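PDB 5HL6: putative GAF sensor protein from Burkholderia vietnamiensis, which probably reduces free L-methionine (R)-S-oxide to methionine by means of a GAF domain. Local coordinates for residues P39-N44 against R163-H168; V52-D57 against P76-P81. All coordinates share one frame; numbering follows the deposited sequence.

Interaction 1. Residues P39-N44 against R163-H168; sequences PDLIAN and RVFVEH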
ATOM      1  N   PRO B  39       3.969  -8.748 -13.701  1.00 26.80           N
ATOM      2  CA  PRO B  39       5.036  -9.581 -13.127  1.00 30.42           C
ATOM      3  C   PRO B  39       5.500  -9.142 -11.746  1.00 32.57           C
ATOM      4  O   PRO B  39       5.963  -9.982 -10.970  1.00 26.60           O
ATOM      5  CB  PRO B  39       6.169  -9.458 -14.156  1.00 30.57           C
ATOM      6  CG  PRO B  39       5.887  -8.202 -14.883  1.00 29.23           C
ATOM      7  CD  PRO B  39       4.397  -8.087 -14.942  1.00 29.35           C
ATOM      8  N   ASP B  40       5.385  -7.851 -11.417  1.00 28.12           N
ATOM      9  CA  ASP B  40       6.027  -7.322 -10.220  1.00 23.60           C
ATOM     10  C   ASP B  40       5.251  -7.699  -8.962  1.00 23.13           C
ATOM     11  O   ASP B  40       4.069  -7.365  -8.821  1.00 20.42           O
ATOM     12  CB  ASP B  40       6.181  -5.807 -10.307  1.00 19.38           C
ATOM     13  CG  ASP B  40       7.057  -5.267  -9.200  1.00 31.18           C
ATOM     14  OD1 ASP B  40       8.294  -5.256  -9.391  1.00 30.51           O
ATOM     15  OD2 ASP B  40       6.508  -4.876  -8.145  1.00 26.01           O
ATOM     16  N   LEU B  41       5.944  -8.357  -8.028  1.00 24.79           N
ATOM     17  CA  LEU B  41       5.298  -8.911  -6.841  1.00 18.86           C
ATOM     18  C   LEU B  41       4.835  -7.808  -5.895  1.00 19.57           C
ATOM     19  O   LEU B  41       3.731  -7.870  -5.350  1.00 18.81           O
ATOM     20  CB  LEU B  41       6.268  -9.847  -6.129  1.00 20.74           C
ATOM     21  CG  LEU B  41       5.749 -10.410  -4.801  1.00 27.87           C
ATOM     22  CD1 LEU B  41       4.481 -11.234  -5.044  1.00 24.92           C
ATOM     23  CD2 LEU B  41       6.822 -11.247  -4.088  1.00 37.08           C
ATOM     24  N   ILE B  42       5.660  -6.784  -5.704  1.00 22.43           N
ATOM     25  CA  ILE B  42       5.300  -5.705  -4.788  1.00 24.01           C
ATOM     26  C   ILE B  42       4.108  -4.925  -5.329  1.00 23.35           C
ATOM     27  O   ILE B  42       3.193  -4.573  -4.579  1.00 20.23           O
ATOM     28  CB  ILE B  42       6.526  -4.813  -4.531  1.00 25.35           C
ATOM     29  CG1 ILE B  42       7.564  -5.590  -3.719  1.00 30.53           C
ATOM     30  CG2 ILE B  42       6.130  -3.511  -3.805  1.00 22.44           C
ATOM     31  CD1 ILE B  42       7.049  -6.007  -2.353  1.00 42.06           C
ATOM     32  N   ALA B  43       4.071  -4.692  -6.648  1.00 19.88           N
ATOM     33  CA  ALA B  43       2.913  -4.044  -7.260  1.00 17.01           C
ATOM     34  C   ALA B  43       1.648  -4.859  -7.021  1.00 17.38           C
ATOM     35  O   ALA B  43       0.593  -4.310  -6.672  1.00 22.26           O
ATOM     36  CB  ALA B  43       3.141  -3.862  -8.772  1.00 18.32           C
ATOM     37  N   ASN B  44       1.723  -6.175  -7.226  1.00 19.58           N
ATOM     38  CA  ASN B  44       0.545  -7.008  -7.006  1.00 13.64           C
ATOM     39  C   ASN B  44       0.127  -7.003  -5.538  1.00 15.65           C
ATOM     40  O   ASN B  44      -1.068  -6.941  -5.233  1.00 19.49           O
ATOM     41  CB  ASN B  44       0.800  -8.435  -7.504  1.00 16.12           C
ATOM     42  CG  ASN B  44       0.826  -8.506  -9.013  1.00 23.99           C
ATOM     43  OD1 ASN B  44       0.085  -7.781  -9.684  1.00 25.07           O
ATOM     44  ND2 ASN B  44       1.686  -9.350  -9.556  1.00 24.35           N
ATOM     45  N   ARG B 163      -5.252 -17.604  -1.650  1.00 23.24           N
ATOM     46  CA  ARG B 163      -4.830 -18.578  -2.655  1.00 21.41           C
ATOM     47  C   ARG B 163      -4.646 -17.914  -4.015  1.00 27.52           C
ATOM     48  O   ARG B 163      -3.735 -18.274  -4.771  1.00 23.34           O
ATOM     49  CB  ARG B 163      -5.831 -19.728  -2.760  1.00 26.40           C
ATOM     50  CG  ARG B 163      -5.763 -20.681  -1.588  1.00 28.79           C
ATOM     51  CD  ARG B 163      -6.462 -22.010  -1.885  1.00 31.94           C
ATOM     52  NE  ARG B 163      -7.918 -21.889  -1.885  1.00 41.85           N
ATOM     53  CZ  ARG B 163      -8.667 -21.859  -0.784  1.00 42.41           C
ATOM     54  NH1 ARG B 163      -8.097 -21.923   0.415  1.00 37.07           N
ATOM     55  NH2 ARG B 163      -9.986 -21.750  -0.882  1.00 43.58           N
ATOM     56  N   VAL B 164      -5.498 -16.942  -4.348  1.00 28.79           N
ATOM     57  CA  VAL B 164      -5.334 -16.237  -5.617  1.00 28.32           C
ATOM     58  C   VAL B 164      -4.012 -15.484  -5.632  1.00 21.53           C
ATOM     59  O   VAL B 164      -3.250 -15.553  -6.604  1.00 26.38           O
ATOM     60  CB  VAL B 164      -6.523 -15.295  -5.875  1.00 28.04           C
ATOM     61  CG1 VAL B 164      -6.211 -14.359  -7.032  1.00 26.69           C
ATOM     62  CG2 VAL B 164      -7.771 -16.111  -6.172  1.00 32.30           C
ATOM     63  N   PHE B 165      -3.715 -14.754  -4.550  1.00 24.36           N
ATOM     64  CA  PHE B 165      -2.475 -13.984  -4.507  1.00 20.56           C
ATOM     65  C   PHE B 165      -1.264 -14.898  -4.580  1.00 24.79           C
ATOM     66  O   PHE B 165      -0.331 -14.662  -5.354  1.00 20.56           O
ATOM     67  CB  PHE B 165      -2.397 -13.121  -3.238  1.00 18.95           C
ATOM     68  CG  PHE B 165      -1.078 -12.405  -3.104  1.00 20.11           C
ATOM     69  CD1 PHE B 165      -0.842 -11.241  -3.812  1.00 19.39           C
ATOM     70  CD2 PHE B 165      -0.062 -12.927  -2.314  1.00 21.78           C
ATOM     71  CE1 PHE B 165       0.381 -10.594  -3.728  1.00 20.01           C
ATOM     72  CE2 PHE B 165       1.156 -12.284  -2.222  1.00 23.32           C
ATOM     73  CZ  PHE B 165       1.375 -11.116  -2.930  1.00 21.93           C
ATOM     74  N   VAL B 166      -1.258 -15.961  -3.779  1.00 21.76           N
ATOM     75  CA  VAL B 166      -0.101 -16.849  -3.780  1.00 22.31           C
ATOM     76  C   VAL B 166       0.051 -17.522  -5.140  1.00 27.28           C
ATOM     77  O   VAL B 166       1.161 -17.630  -5.674  1.00 27.58           O
ATOM     78  CB  VAL B 166      -0.222 -17.877  -2.637  1.00 26.74           C
ATOM     79  CG1 VAL B 166       0.878 -18.926  -2.734  1.00 21.37           C
ATOM     80  CG2 VAL B 166      -0.161 -17.162  -1.296  1.00 22.69           C
ATOM     81  N   GLU B 167      -1.060 -17.957  -5.741  1.00 25.94           N
ATOM     82  CA  GLU B 167      -0.973 -18.689  -7.003  1.00 29.32           C
ATOM     83  C   GLU B 167      -0.656 -17.768  -8.180  1.00 32.06           C
ATOM     84  O   GLU B 167       0.206 -18.083  -9.010  1.00 32.21           O
ATOM     85  CB  GLU B 167      -2.271 -19.458  -7.262  1.00 36.49           C
ATOM     86  N   HIS B 168      -1.354 -16.642  -8.293  1.00 28.28           N
ATOM     87  CA  HIS B 168      -1.275 -15.831  -9.508  1.00 29.25           C
ATOM     88  C   HIS B 168      -0.344 -14.632  -9.380  1.00 35.36           C
ATOM     89  O   HIS B 168      -0.175 -13.886 -10.354  1.00 33.24           O
ATOM     90  CB  HIS B 168      -2.678 -15.375  -9.925  1.00 32.05           C
ATOM     91  CG  HIS B 168      -3.580 -16.502 -10.333  1.00 42.11           C
ATOM     92  ND1 HIS B 168      -3.689 -16.936 -11.637  1.00 44.54           N
ATOM     93  CD2 HIS B 168      -4.403 -17.294  -9.604  1.00 42.57           C
ATOM     94  CE1 HIS B 168      -4.547 -17.938 -11.695  1.00 47.14           C
ATOM     95  NE2 HIS B 168      -4.994 -18.178 -10.476  1.00 48.03           N
TER
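F165 reaches from helix 152-176 to the first turn of helix 41-55, where it meets L41 and N44. L41 CD1 touches F165 CZ at 3.8 Å. The methyl approaches obliquely, and the two side chains cross at about a right angle. N44 lies at the edge of the ring, its backbone C 4.0 Å from F165 CE1. F165 is extended with CG anti to the backbone N (chi1 175°), which carries the end of the ring over to helix 41-55. F48 and F64 also meet this ring, so it belongs to an aromatic cluster between the helices and the sheet. N44 sends its amide elsewhere: ND2 is hydrogen-bonded to E38 O, just before the helix. D40 is the N-cap of helix 41-55. Its OD2 accepts from A43 N at 2.9 Å through the anti lone pair, with an N-H...O angle of 160°. This bond and the 3.1 Å backbone bond from N44 N to D40 O fix the first turn, which bears both L41 and N44. The contact joins two helices of the GAF domain. Van der Waals packing of this kind sets little direction by itself, so the placing of L41 and N44 against the ring probably rests on the capped helix start.

Interaction 2. Residues V52-D57 against P76-P81; sequences VYHSLD and PFQGKP. With EDO (1,2-ethanediol), chain C.
The shortest polar bond here runs from O2 of a 1,2-ethanediol, probably from the crystallisation liquor, to Y53 O at 2.7 Å. The same diol bridges to a second carbonyl at the end of helix 41-55, its O1 donating to L56 O at 3.1 Å. L59 N is a further partner of the diol. Its C1 lies over one face of the Y53 ring. Over the opposite face lies Q78 CB, 3.8 Å from the Y53 ring centroid and 21° off the normal, a CH-pi contact. Q78 CB sits nearest Y53 CG, at 3.5 Å. The Y53 ring is thus held between the diol and the glutamine. Its CG is anti to the backbone N (chi1 -177°), a torsion that sends the ring out from the helix, with its face along the Q78 side chain.

In this GAF domain the contact joins the C-terminal end of helix 41-55 to the chain as it leaves strand 72-77, an inner strand of the antiparallel sheet. The chain turns a corner at Q78, whose backbone pairs with A62 of strand 61-67.

The Q78 side chain is bent at chi2. Its amide plane and the Y53 ring are 53° apart. The amide is used at the dimer interface: NE2 bonds to F77 O of the second subunit, and OE1 to G79 N of that subunit. H54 CE1 comes edge-on to Q78 OE1 at 4.0 Å, a packing contact. H54 ND1 instead bonds to A50 O, one turn earlier in the helix. One face of the H54 ring rests on Y53 CD2.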
ATOM      1  N   VAL B  52      -8.898  -5.401  -1.827  1.00 23.11           N
ATOM      2  CA  VAL B  52      -9.684  -6.033  -0.772  1.00 21.84           C
ATOM      3  C   VAL B  52     -10.188  -4.997   0.215  1.00 24.11           C
ATOM      4  O   VAL B  52     -11.361  -5.024   0.613  1.00 25.69           O
ATOM      5  CB  VAL B  52      -8.864  -7.131  -0.075  1.00 25.47           C
ATOM      6  CG1 VAL B  52      -9.678  -7.752   1.059  1.00 23.41           C
ATOM      7  CG2 VAL B  52      -8.447  -8.189  -1.107  1.00 24.11           C
ATOM      8  N   TYR B  53      -9.316  -4.068   0.622  1.00 19.98           N
ATOM      9  CA  TYR B  53      -9.699  -3.073   1.614  1.00 22.26           C
ATOM     10  C   TYR B  53     -10.888  -2.252   1.134  1.00 26.49           C
ATOM     11  O   TYR B  53     -11.774  -1.902   1.922  1.00 25.56           O
ATOM     12  CB  TYR B  53      -8.507  -2.168   1.926  1.00 23.39           C
ATOM     13  CG  TYR B  53      -8.761  -1.142   2.998  1.00 23.49           C
ATOM     14  CD1 TYR B  53      -8.700  -1.491   4.344  1.00 28.99           C
ATOM     15  CD2 TYR B  53      -9.052   0.180   2.674  1.00 25.58           C
ATOM     16  CE1 TYR B  53      -8.926  -0.557   5.330  1.00 28.63           C
ATOM     17  CE2 TYR B  53      -9.280   1.127   3.663  1.00 30.89           C
ATOM     18  CZ  TYR B  53      -9.212   0.749   4.989  1.00 31.37           C
ATOM     19  OH  TYR B  53      -9.434   1.679   5.988  1.00 35.81           O
ATOM     20  N   HIS B  54     -10.947  -1.960  -0.160  1.00 21.36           N
ATOM     21  CA  HIS B  54     -12.008  -1.086  -0.630  1.00 25.57           C
ATOM     22  C   HIS B  54     -13.230  -1.848  -1.115  1.00 27.07           C
ATOM     23  O   HIS B  54     -14.241  -1.221  -1.430  1.00 29.12           O
ATOM     24  CB  HIS B  54     -11.459  -0.136  -1.699  1.00 35.23           C
ATOM     25  CG  HIS B  54     -10.623   0.965  -1.115  1.00 35.25           C
ATOM     26  ND1 HIS B  54      -9.254   0.876  -0.987  1.00 34.66           N
ATOM     27  CD2 HIS B  54     -10.976   2.145  -0.549  1.00 36.89           C
ATOM     28  CE1 HIS B  54      -8.796   1.970  -0.403  1.00 34.41           C
ATOM     29  NE2 HIS B  54      -9.820   2.755  -0.125  1.00 34.79           N
ATOM     30  N   SER B  55     -13.190  -3.182  -1.107  1.00 26.20           N
ATOM     31  CA  SER B  55     -14.348  -3.977  -1.498  1.00 25.74           C
ATOM     32  C   SER B  55     -15.169  -4.496  -0.323  1.00 31.36           C
ATOM     33  O   SER B  55     -16.335  -4.854  -0.523  1.00 38.37           O
ATOM     34  CB  SER B  55     -13.902  -5.166  -2.358  1.00 32.50           C
ATOM     35  OG  SER B  55     -13.169  -4.710  -3.485  1.00 30.92           O
ATOM     36  N   LEU B  56     -14.607  -4.555   0.882  1.00 30.77           N
ATOM     37  CA  LEU B  56     -15.322  -5.025   2.064  1.00 35.53           C
ATOM     38  C   LEU B  56     -15.551  -3.871   3.034  1.00 37.77           C
ATOM     39  O   LEU B  56     -14.679  -3.016   3.214  1.00 36.57           O
ATOM     40  CB  LEU B  56     -14.548  -6.151   2.754  1.00 32.95           C
ATOM     41  CG  LEU B  56     -14.117  -7.280   1.813  1.00 31.83           C
ATOM     42  CD1 LEU B  56     -13.107  -8.168   2.486  1.00 29.91           C
ATOM     43  CD2 LEU B  56     -15.300  -8.105   1.346  1.00 38.61           C
ATOM     44  N   ASP B  57     -16.728  -3.840   3.653  1.00 36.16           N
ATOM     45  CA  ASP B  57     -17.054  -2.735   4.542  1.00 43.03           C
ATOM     46  C   ASP B  57     -16.550  -3.026   5.954  1.00 38.17           C
ATOM     47  O   ASP B  57     -16.148  -4.146   6.281  1.00 40.52           O
ATOM     48  CB  ASP B  57     -18.562  -2.460   4.539  1.00 51.06           C
ATOM     49  CG  ASP B  57     -19.355  -3.473   5.353  1.00 60.33           C
ATOM     50  OD1 ASP B  57     -18.913  -4.634   5.484  1.00 64.71           O
ATOM     51  OD2 ASP B  57     -20.436  -3.104   5.858  1.00 66.41           O
ATOM     52  N   PRO B  76       3.221  -4.008   1.762  1.00 19.68           N
ATOM     53  CA  PRO B  76       2.152  -3.057   1.425  1.00 20.20           C
ATOM     54  C   PRO B  76       0.918  -3.292   2.286  1.00 21.06           C
ATOM     55  O   PRO B  76       0.581  -4.434   2.610  1.00 18.30           O
ATOM     56  CB  PRO B  76       1.858  -3.346  -0.056  1.00 21.06           C
ATOM     57  CG  PRO B  76       3.083  -4.034  -0.581  1.00 17.84           C
ATOM     58  CD  PRO B  76       3.598  -4.844   0.603  1.00 19.76           C
ATOM     59  N   PHE B  77       0.233  -2.201   2.639  1.00 22.15           N
ATOM     60  CA  PHE B  77      -1.000  -2.303   3.416  1.00 19.76           C
ATOM     61  C   PHE B  77      -1.829  -1.033   3.256  1.00 19.98           C
ATOM     62  O   PHE B  77      -1.305   0.029   2.916  1.00 21.32           O
ATOM     63  CB  PHE B  77      -0.699  -2.556   4.899  1.00 18.25           C
ATOM     64  CG  PHE B  77      -0.028  -1.387   5.595  1.00 19.34           C
ATOM     65  CD1 PHE B  77      -0.785  -0.360   6.150  1.00 20.77           C
ATOM     66  CD2 PHE B  77       1.354  -1.318   5.692  1.00 16.94           C
ATOM     67  CE1 PHE B  77      -0.175   0.719   6.798  1.00 24.76           C
ATOM     68  CE2 PHE B  77       1.969  -0.239   6.322  1.00 18.78           C
ATOM     69  CZ  PHE B  77       1.199   0.780   6.878  1.00 20.57           C
ATOM     70  N   GLN B  78      -3.128  -1.158   3.549  1.00 21.37           N
ATOM     71  CA  GLN B  78      -4.046  -0.040   3.745  1.00 21.19           C
ATOM     72  C   GLN B  78      -4.341   0.116   5.233  1.00 24.29           C
ATOM     73  O   GLN B  78      -4.554  -0.881   5.935  1.00 25.94           O
ATOM     74  CB  GLN B  78      -5.370  -0.258   3.000  1.00 21.17           C
ATOM     75  CG  GLN B  78      -5.214  -0.578   1.537  1.00 28.55           C
ATOM     76  CD  GLN B  78      -4.517   0.535   0.788  1.00 28.79           C
ATOM     77  OE1 GLN B  78      -4.948   1.682   0.825  1.00 29.36           O
ATOM     78  NE2 GLN B  78      -3.424   0.202   0.119  1.00 30.65           N
ATOM     79  N   GLY B  79      -4.359   1.359   5.710  1.00 21.55           N
ATOM     80  CA  GLY B  79      -4.605   1.652   7.111  1.00 22.33           C
ATOM     81  C   GLY B  79      -3.528   2.545   7.691  1.00 29.09           C
ATOM     82  O   GLY B  79      -2.594   2.967   7.010  1.00 27.12           O
ATOM     83  N   LYS B  80      -3.687   2.860   8.981  1.00 26.85           N
ATOM     84  CA  LYS B  80      -2.675   3.640   9.676  1.00 27.39           C
ATOM     85  C   LYS B  80      -1.432   2.779   9.911  1.00 26.53           C
ATOM     86  O   LYS B  80      -1.504   1.551   9.846  1.00 29.33           O
ATOM     87  CB  LYS B  80      -3.233   4.176  10.999  1.00 30.86           C
ATOM     88  N   PRO B  81      -0.272   3.399  10.149  1.00 27.62           N
ATOM     89  CA  PRO B  81       0.920   2.617  10.503  1.00 28.22           C
ATOM     90  C   PRO B  81       0.607   1.650  11.639  1.00 30.30           C
ATOM     91  O   PRO B  81      -0.145   1.976  12.553  1.00 32.37           O
ATOM     92  CB  PRO B  81       1.929   3.689  10.934  1.00 31.46           C
ATOM     93  CG  PRO B  81       1.509   4.914  10.208  1.00 35.16           C
ATOM     94  CD  PRO B  81       0.013   4.845  10.082  1.00 29.26           C
TER
HETATM   95  C1  EDO C 201     -12.670   0.071   4.500  1.00 51.09           C
HETATM   96  O1  EDO C 201     -13.817  -0.640   4.993  1.00 51.71           O
HETATM   97  C2  EDO C 201     -13.046   0.882   3.264  1.00 46.31           C
HETATM   98  O2  EDO C 201     -13.641   0.008   2.294  1.00 52.08           O

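In the fold
Both interactions use helix 41-55, interaction 1 at its start and interaction 2 at its end, with centres about 17 Å apart. Interaction 2 is nested along the chain inside the loop closed by interaction 1. Interaction 1 is buried and joins helix to helix; interaction 2 is partly buried, with an exposed histidine at its margin, and joins the helix to the chain leaving a strand. The former rests on van der Waals packing round a phenylalanine ring. The latter pairs an aromatic face with the aliphatic part of a glutamine whose amide bonds across the dimer. The second subunit touches both. They meet directly where I42 O packs on P76 CG, 4.0 Å away.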